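Local structure of profilin (Schizosaccharomyces pombe, 3D9Y) at residues I89-K94 with K113-L118. The protein binds monomeric actin and so regulates the assembly of the actin cytoskeleton, and is essential for cytokinesis in fission yeast. Residues are numbered along the deposited sequence; the frame is centred on the assembly and turned at random.
Sequences ICVATK and KITEAL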
# COMPACT_ATOMS: atom_id res chain seq x y z
N ILE A 89 0.56 -4.64 -1.14
CA ILE A 89 0.61 -3.90 -2.40
C ILE A 89 0.56 -2.41 -2.08
O ILE A 89 -0.42 -1.93 -1.50
CB ILE A 89 -0.62 -4.21 -3.25
CG1 ILE A 89 -0.76 -5.72 -3.49
CG2 ILE A 89 -0.62 -3.38 -4.58
CD1 ILE A 89 0.35 -6.39 -4.29
N CYS A 90 1.62 -1.69 -2.44
CA CYS A 90 1.72 -0.26 -2.22
C CYS A 90 1.80 0.46 -3.57
O CYS A 90 2.66 0.15 -4.38
CB CYS A 90 2.95 0.07 -1.40
SG CYS A 90 3.05 -0.79 0.18
N VAL A 91 0.92 1.44 -3.78
CA VAL A 91 0.84 2.11 -5.07
C VAL A 91 0.72 3.61 -4.85
O VAL A 91 -0.17 4.08 -4.14
CB VAL A 91 -0.33 1.59 -5.90
CG1 VAL A 91 -0.30 2.20 -7.30
CG2 VAL A 91 -0.28 0.07 -6.00
N ALA A 92 1.63 4.36 -5.48
CA ALA A 92 1.66 5.81 -5.33
C ALA A 92 0.80 6.52 -6.38
O ALA A 92 0.81 6.16 -7.56
CB ALA A 92 3.10 6.30 -5.39
N THR A 93 0.06 7.53 -5.94
CA THR A 93 -0.68 8.43 -6.83
C THR A 93 0.07 9.77 -6.86
O THR A 93 1.23 9.83 -6.44
CB THR A 93 -2.16 8.61 -6.38
OG1 THR A 93 -2.22 9.33 -5.13
CG2 THR A 93 -2.84 7.27 -6.22
N LYS A 94 -0.57 10.83 -7.33
CA LYS A 94 0.08 12.14 -7.35
C LYS A 94 0.35 12.62 -5.94
O LYS A 94 1.45 13.11 -5.64
CB LYS A 94 -0.77 13.16 -8.11
CG LYS A 94 -0.04 14.45 -8.42
CD LYS A 94 -0.91 15.43 -9.20
CE LYS A 94 -1.89 16.17 -8.30
NZ LYS A 94 -2.70 17.19 -9.04
N LYS A 113 -4.21 -5.74 -8.95
CA LYS A 113 -5.11 -5.18 -9.97
C LYS A 113 -6.11 -4.21 -9.34
O LYS A 113 -6.32 -3.11 -9.83
CB LYS A 113 -5.85 -6.29 -10.73
CG LYS A 113 -4.98 -6.99 -11.78
CD LYS A 113 -5.52 -8.37 -12.17
CE LYS A 113 -4.51 -9.17 -12.98
NZ LYS A 113 -4.76 -10.65 -12.94
N ILE A 114 -6.69 -4.61 -8.21
CA ILE A 114 -7.64 -3.75 -7.50
C ILE A 114 -6.97 -2.44 -7.03
O ILE A 114 -7.49 -1.35 -7.27
CB ILE A 114 -8.25 -4.51 -6.28
CG1 ILE A 114 -9.18 -5.60 -6.78
CG2 ILE A 114 -9.00 -3.55 -5.32
CD1 ILE A 114 -9.45 -6.69 -5.80
N THR A 115 -5.81 -2.56 -6.40
CA THR A 115 -5.14 -1.40 -5.79
C THR A 115 -4.57 -0.47 -6.86
O THR A 115 -4.72 0.75 -6.76
CB THR A 115 -4.16 -1.80 -4.69
OG1 THR A 115 -4.65 -2.74 -3.80
CG2 THR A 115 -3.36 -0.75 -4.18
N GLU A 116 -3.99 -1.05 -7.91
CA GLU A 116 -3.51 -0.24 -9.05
C GLU A 116 -4.65 0.51 -9.74
O GLU A 116 -4.48 1.64 -10.17
CB GLU A 116 -2.77 -1.11 -10.07
CG GLU A 116 -1.46 -1.73 -9.54
CD GLU A 116 -0.22 -0.82 -9.58
OE1 GLU A 116 -0.31 0.36 -10.01
OE2 GLU A 116 0.87 -1.30 -9.18
N ALA A 117 -5.80 -0.13 -9.86
CA ALA A 117 -6.97 0.48 -10.51
C ALA A 117 -7.49 1.64 -9.68
O ALA A 117 -7.78 2.71 -10.24
CB ALA A 117 -8.05 -0.57 -10.72
N LEU A 118 -7.59 1.46 -8.36
CA LEU A 118 -8.01 2.55 -7.49
C LEU A 118 -7.02 3.72 -7.56
O LEU A 118 -7.42 4.87 -7.53
CB LEU A 118 -8.19 2.07 -6.03
CG LEU A 118 -8.93 3.01 -5.09
CD1 LEU A 118 -10.36 3.30 -5.60
CD2 LEU A 118 -8.95 2.46 -3.67
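I89 and V91, alternate residues of strand 86-92, present their side chains to helix 108-125, which lies on this face of profilin's antiparallel sheet. The apolar part centres on T115, whose methyl CG2 sits 3.7 Å from V91 CG2 and 3.8 Å from I89 CG2. T115 holds OG1 anti to its carbonyl carbon (chi1 -46°), hydrogen-bonded to A111 O and S100 OG, which leaves CG2 anti to the backbone N and turned to the strand. Threonine suits a buried helix face, one branch apolar, the other polar but satisfied; beta-branched isoleucine and valine suit the extended strand.

Polar meets apolar at E116, whose side chain bends at chi2 (-82°) and crosses that of V91 at about a right angle, with OE1 3.3 Å from V91 CG1 and OE2 3.6 Å from V91 CG2. Glutamate is long enough to pass V91 and hydrogen-bond through OE2 to Y80 OH and S78 OG. Replacing E116 by an alanine would probably leave those hydroxyls without their shared partner, R77 without its weak ion-pair mate, and V91 less covered. Helix and strand meet through van der Waals contact alone, OE2 being held by strand 78-83 and OE1 weakly paired with R77 just before it.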